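Local coordinates for nonsense-mediated mRNA decay factor SMG5 (Homo sapiens, PDB 2HWY), which takes part in nonsense-mediated mRNA decay, promotes dephosphorylation of UPF1 and has no RNase activity by itself, at residues Leu5-Gln10 against Pro17-Leu22; Leu12-Pro17 against Asn128-Ser133. All blocks are in the same frame, centred on the assembly; numbering follows the deposited sequence.

Interaction 1. Residues Leu5-Gln10 against Pro17-Leu22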
loop_
_atom_site.group_PDB
_atom_site.type_symbol
_atom_site.label_atom_id
_atom_site.label_comp_id
_atom_site.label_asym_id
_atom_site.label_seq_id
_atom_site.Cartn_x
_atom_site.Cartn_y
_atom_site.Cartn_z
ATOM N N LEU A 5 3.516 -4.329 4.955
ATOM C CA LEU A 5 2.304 -4.127 4.166
ATOM C C LEU A 5 2.655 -3.204 3.019
ATOM O O LEU A 5 3.427 -2.247 3.211
ATOM C CB LEU A 5 1.193 -3.522 5.012
ATOM C CG LEU A 5 0.915 -4.391 6.243
ATOM C CD1 LEU A 5 -0.156 -3.745 7.155
ATOM C CD2 LEU A 5 0.531 -5.795 5.821
ATOM N N VAL A 6 2.139 -3.494 1.821
ATOM C CA VAL A 6 2.407 -2.604 0.690
ATOM C C VAL A 6 1.133 -2.137 -0.015
ATOM O O VAL A 6 0.544 -2.870 -0.792
ATOM C CB VAL A 6 3.483 -3.163 -0.290
ATOM C CG1 VAL A 6 4.561 -3.892 0.484
ATOM C CG2 VAL A 6 2.891 -4.058 -1.346
ATOM N N PRO A 7 0.706 -0.900 0.286
ATOM C CA PRO A 7 -0.417 -0.232 -0.338
ATOM C C PRO A 7 -0.389 -0.123 -1.856
ATOM O O PRO A 7 0.652 0.168 -2.470
ATOM C CB PRO A 7 -0.346 1.174 0.254
ATOM C CG PRO A 7 0.269 0.992 1.556
ATOM C CD PRO A 7 1.284 -0.071 1.357
ATOM N N ASP A 8 -1.565 -0.370 -2.423
ATOM C CA ASP A 8 -1.925 -0.071 -3.817
ATOM C C ASP A 8 -2.136 1.452 -3.870
ATOM O O ASP A 8 -2.242 2.092 -2.810
ATOM C CB ASP A 8 -3.233 -0.835 -4.090
ATOM C CG ASP A 8 -3.673 -0.827 -5.532
ATOM O OD1 ASP A 8 -3.663 0.244 -6.189
ATOM O OD2 ASP A 8 -4.102 -1.903 -6.009
ATOM N N THR A 9 -2.167 2.043 -5.065
ATOM C CA THR A 9 -2.555 3.451 -5.220
ATOM C C THR A 9 -3.999 3.571 -4.762
ATOM O O THR A 9 -4.380 4.493 -4.036
ATOM C CB THR A 9 -2.450 3.972 -6.706
ATOM O OG1 THR A 9 -1.082 4.213 -7.051
ATOM C CG2 THR A 9 -3.221 5.273 -6.896
ATOM N N GLN A 10 -4.807 2.627 -5.206
ATOM C CA GLN A 10 -6.217 2.655 -4.889
ATOM C C GLN A 10 -6.437 2.591 -3.380
ATOM O O GLN A 10 -7.330 3.265 -2.862
ATOM C CB GLN A 10 -6.935 1.497 -5.572
ATOM C CG GLN A 10 -7.868 1.895 -6.670
ATOM C CD GLN A 10 -8.709 0.705 -7.123
ATOM O OE1 GLN A 10 -9.932 0.811 -7.300
ATOM N NE2 GLN A 10 -8.057 -0.450 -7.291
ATOM N N PRO A 17 -7.546 6.095 5.938
ATOM C CA PRO A 17 -7.652 5.868 7.397
ATOM C C PRO A 17 -7.347 4.437 7.867
ATOM O O PRO A 17 -6.969 4.244 9.008
ATOM C CB PRO A 17 -9.103 6.247 7.696
ATOM C CG PRO A 17 -9.515 7.121 6.503
ATOM C CD PRO A 17 -8.860 6.445 5.364
ATOM N N VAL A 18 -7.491 3.451 6.995
ATOM C CA VAL A 18 -7.030 2.099 7.287
ATOM C C VAL A 18 -5.495 2.076 7.335
ATOM O O VAL A 18 -4.889 1.527 8.271
ATOM C CB VAL A 18 -7.529 1.113 6.210
ATOM C CG1 VAL A 18 -6.812 -0.223 6.322
ATOM C CG2 VAL A 18 -9.045 0.924 6.328
ATOM N N ILE A 19 -4.877 2.679 6.318
ATOM C CA ILE A 19 -3.433 2.748 6.255
ATOM C C ILE A 19 -2.903 3.550 7.443
ATOM O O ILE A 19 -1.940 3.136 8.086
ATOM C CB ILE A 19 -2.925 3.258 4.859
ATOM C CG1 ILE A 19 -3.170 2.186 3.797
ATOM C CG2 ILE A 19 -1.423 3.545 4.866
ATOM C CD1 ILE A 19 -4.377 2.398 2.973
ATOM N N ARG A 20 -3.551 4.654 7.779
ATOM C CA ARG A 20 -3.143 5.410 8.965
ATOM C C ARG A 20 -3.062 4.513 10.185
ATOM O O ARG A 20 -2.059 4.477 10.867
ATOM C CB ARG A 20 -4.093 6.565 9.242
ATOM C CG ARG A 20 -3.657 7.458 10.426
ATOM C CD ARG A 20 -4.676 8.572 10.747
ATOM N NE ARG A 20 -5.151 9.202 9.515
ATOM C CZ ARG A 20 -4.589 10.247 8.913
ATOM N NH1 ARG A 20 -3.512 10.834 9.425
ATOM N NH2 ARG A 20 -5.118 10.720 7.785
ATOM N N GLN A 21 -4.130 3.776 10.436
ATOM C CA GLN A 21 -4.184 2.843 11.562
ATOM C C GLN A 21 -3.019 1.865 11.546
ATOM O O GLN A 21 -2.344 1.686 12.550
ATOM C CB GLN A 21 -5.494 2.057 11.527
ATOM C CG GLN A 21 -5.959 1.540 12.870
ATOM C CD GLN A 21 -6.346 2.649 13.818
ATOM O OE1 GLN A 21 -6.613 3.783 13.401
ATOM N NE2 GLN A 21 -6.368 2.336 15.105
ATOM N N LEU A 22 -2.781 1.244 10.398
ATOM C CA LEU A 22 -1.789 0.162 10.288
ATOM C C LEU A 22 -0.374 0.691 10.398
ATOM O O LEU A 22 0.459 0.100 11.069
ATOM C CB LEU A 22 -1.961 -0.568 8.959
ATOM C CG LEU A 22 -3.342 -1.206 8.824
ATOM C CD1 LEU A 22 -3.742 -1.365 7.366
ATOM C CD2 LEU A 22 -3.396 -2.527 9.575
#
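L5 and P7, on the first strand of the PIN domain, face L22 and I19 on helix 16-25. The contact is wholly apolar and made by two pairs of buried side chains. Together the segments bury 128 Å² between them. L5 gives the largest share. Its CG stands beside the backbone N (chi1 -56°), and chi2 of 177° extends the CD1 branch outward from the strand. CD1 then ends 4.1 Å from L22 CB, so the leucine meets the root of its partner. The two leucine side chains cross at about a right angle. P7 makes the second pair. CG, at the outer corner of its ring, lies 4.3 Å from I19 CG1. The ring closes onto its own backbone N, which limits the positions CG can take. L5 and P7 lie two apart on the strand and both turn to the helix, while V6 between them does not. I19 and L22 are three apart, close to one helical turn, and so share a side of the helix. The backbones stay well separated, with CA of P7 and CA of I19 7.8 Å apart. Beyond P7 the strand ends and D8 caps helix 9-14: Q10 N donates to D8 OD1 at 2.8 Å, from above the carboxylate plane. D8 follows the first strand, where PIN nucleases as a rule carry an acidic active-site residue. SMG5 by itself has no RNase activity, and no catalytic role follows for D8.

The arrangement is the packing of a beta-alpha-beta crossover, in which helices 9-14 and 16-25 link strand 4-7 to its parallel neighbour 29-32. P7 also touches V30 and I32 of that neighbour. F156 of helix 153-159 packs against both L5 and L22.

Interaction 2. Residues Leu12-Pro17 against Asn128-Ser133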
loop_
_atom_site.group_PDB
_atom_site.type_symbol
_atom_site.label_atom_id
_atom_site.label_comp_id
_atom_site.label_asym_id
_atom_site.label_seq_id
_atom_site.Cartn_x
_atom_site.Cartn_y
_atom_site.Cartn_z
ATOM N N LEU A 12 -4.437 3.618 -0.972
ATOM C CA LEU A 12 -4.077 4.903 -0.396
ATOM C C LEU A 12 -5.096 5.967 -0.717
ATOM O O LEU A 12 -5.404 6.797 0.125
ATOM C CB LEU A 12 -2.711 5.352 -0.910
ATOM C CG LEU A 12 -1.582 4.541 -0.293
ATOM C CD1 LEU A 12 -0.328 4.688 -1.123
ATOM C CD2 LEU A 12 -1.336 4.926 1.181
ATOM N N CYS A 13 -5.593 5.955 -1.949
ATOM C CA CYS A 13 -6.530 6.990 -2.417
ATOM C C CYS A 13 -7.909 6.924 -1.781
ATOM O O CYS A 13 -8.538 7.954 -1.609
ATOM C CB CYS A 13 -6.673 6.942 -3.941
ATOM S SG CYS A 13 -5.295 7.769 -4.771
ATOM N N HIS A 14 -8.348 5.717 -1.429
ATOM C CA HIS A 14 -9.706 5.450 -0.996
ATOM C C HIS A 14 -9.846 4.950 0.438
ATOM O O HIS A 14 -10.958 4.902 0.954
ATOM C CB HIS A 14 -10.304 4.399 -1.900
ATOM C CG HIS A 14 -10.463 4.851 -3.314
ATOM N ND1 HIS A 14 -10.068 4.084 -4.390
ATOM C CD2 HIS A 14 -10.968 5.997 -3.829
ATOM C CE1 HIS A 14 -10.339 4.734 -5.509
ATOM N NE2 HIS A 14 -10.879 5.901 -5.195
ATOM N N HIS A 15 -8.749 4.566 1.078
ATOM C CA HIS A 15 -8.804 3.932 2.391
ATOM C C HIS A 15 -7.605 4.368 3.222
ATOM O O HIS A 15 -6.980 3.569 3.917
ATOM C CB HIS A 15 -8.833 2.411 2.256
ATOM C CG HIS A 15 -9.957 1.904 1.406
ATOM N ND1 HIS A 15 -9.802 1.588 0.070
ATOM C CD2 HIS A 15 -11.257 1.664 1.695
ATOM C CE1 HIS A 15 -10.954 1.169 -0.421
ATOM N NE2 HIS A 15 -11.854 1.213 0.543
ATOM N N LEU A 16 -7.321 5.663 3.160
ATOM C CA LEU A 16 -6.227 6.256 3.879
ATOM C C LEU A 16 -6.325 6.034 5.378
ATOM O O LEU A 16 -5.309 5.839 6.039
ATOM C CB LEU A 16 -6.213 7.732 3.585
ATOM C CG LEU A 16 -5.114 8.532 4.237
ATOM C CD1 LEU A 16 -3.736 8.000 3.826
ATOM C CD2 LEU A 16 -5.304 9.970 3.825
ATOM N N PRO A 17 -7.546 6.095 5.938
ATOM C CA PRO A 17 -7.652 5.868 7.397
ATOM C C PRO A 17 -7.347 4.437 7.867
ATOM O O PRO A 17 -6.969 4.244 9.008
ATOM C CB PRO A 17 -9.103 6.247 7.696
ATOM C CG PRO A 17 -9.515 7.121 6.503
ATOM C CD PRO A 17 -8.860 6.445 5.364
ATOM N N ASN A 128 -1.757 -4.697 -0.113
ATOM C CA ASN A 128 -3.089 -4.113 0.066
ATOM C C ASN A 128 -3.638 -3.328 -1.134
ATOM O O ASN A 128 -3.198 -2.201 -1.333
ATOM C CB ASN A 128 -2.985 -3.079 1.176
ATOM C CG ASN A 128 -2.871 -3.683 2.525
ATOM O OD1 ASN A 128 -2.749 -4.908 2.690
ATOM N ND2 ASN A 128 -2.921 -2.821 3.531
ATOM N N PRO A 129 -4.573 -3.894 -1.938
ATOM C CA PRO A 129 -5.328 -3.134 -2.935
ATOM C C PRO A 129 -6.808 -2.880 -2.604
ATOM O O PRO A 129 -7.247 -3.100 -1.478
ATOM C CB PRO A 129 -5.193 -4.039 -4.171
ATOM C CG PRO A 129 -5.334 -5.416 -3.589
ATOM C CD PRO A 129 -4.924 -5.317 -2.091
ATOM N N SER A 130 -7.566 -2.455 -3.616
ATOM C CA SER A 130 -9.031 -2.573 -3.637
ATOM C C SER A 130 -9.447 -3.629 -4.712
ATOM O O SER A 130 -8.601 -4.113 -5.470
ATOM C CB SER A 130 -9.631 -1.484 -4.520
ATOM O OG SER A 130 -9.367 -0.211 -3.956
ATOM N N VAL A 131 -10.763 -3.737 -5.093
ATOM C CA VAL A 131 -11.253 -4.990 -5.709
ATOM C C VAL A 131 -11.106 -6.431 -5.154
ATOM O O VAL A 131 -10.475 -7.300 -5.766
ATOM C CB VAL A 131 -11.416 -5.216 -7.240
ATOM C CG1 VAL A 131 -12.234 -6.494 -7.538
ATOM C CG2 VAL A 131 -12.057 -3.990 -7.893
ATOM N N LEU A 132 -11.700 -6.663 -3.988
ATOM C CA LEU A 132 -11.304 -7.777 -3.134
ATOM C C LEU A 132 -11.564 -9.115 -3.818
ATOM O O LEU A 132 -10.629 -9.823 -4.192
ATOM C CB LEU A 132 -12.045 -7.717 -1.797
ATOM N N SER A 133 -12.839 -9.455 -3.976
ATOM C CA SER A 133 -13.235 -10.827 -4.270
ATOM C C SER A 133 -14.228 -10.879 -5.426
ATOM O O SER A 133 -15.223 -10.153 -5.436
ATOM C CB SER A 133 -13.838 -11.488 -3.028
ATOM O OG SER A 133 -13.021 -11.276 -1.890
#
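S130 and H15 approach each other through side chains that both fold back beside their own backbone N: OG of S130 with chi1 -65°, and CG of H15 with chi1 -56°. H14 has nearly the same first torsion. The S130 hydroxyl is thereby brought up to the rims of two imidazoles. Its OG lies 4.1 Å from H15 CE1, close to the plane of the ring. The second approach is looser. H14 ND1 stands 4.4 Å from S130 OG, again at the ring edge. Neither distance makes a hydrogen bond; the hydroxyl is a near neighbour of two ring edges. Neither imidazole turns its face to it. One face of the H14 ring is occupied within its own segment, where C13 CB sits 4.3 Å above the plane, over the ring centre. The contact is small, at 66 Å², and it lies at the surface. CA of H14 and CA of S130 are still 8.5 Å apart, so side chains alone bridge the gap between the backbones.

The contact joins two connections of the PIN domain. H14 and H15 lie where helix 9-14 gives way to helix 16-25. S130 belongs to the loop that follows strand 125-128. The site is past the C-terminal ends of parallel strands 4-7 and 125-128, where active PIN domains carry their acidic site. No catalytic role follows here. H15 also rests on V153 and L154 of helix 153-159. In the same segment, L12 packs on V36 and L40 of helix 34-43, and C13 touches A50 of helix 48-63.

Interaction 1 is core and interaction 2 is surface, though their centres are only 7 Å apart. Both use helices 9-14 and 16-25, and P17 belongs to both. Interaction 1 is purely aliphatic and ties the middle of helix 16-25 to the sheet. Interaction 2 sets a hydroxyl against imidazole edges, buries about half as much surface, and joins the junction of helices 9-14 and 16-25 to the loop after strand 125-128. The strands connect them directly. D8 N probably bonds to N128 O, and N128 N to V6 O, as expected for adjacent parallel strands 4-7 and 125-128. Just past those strands, Q10 also packs on S130.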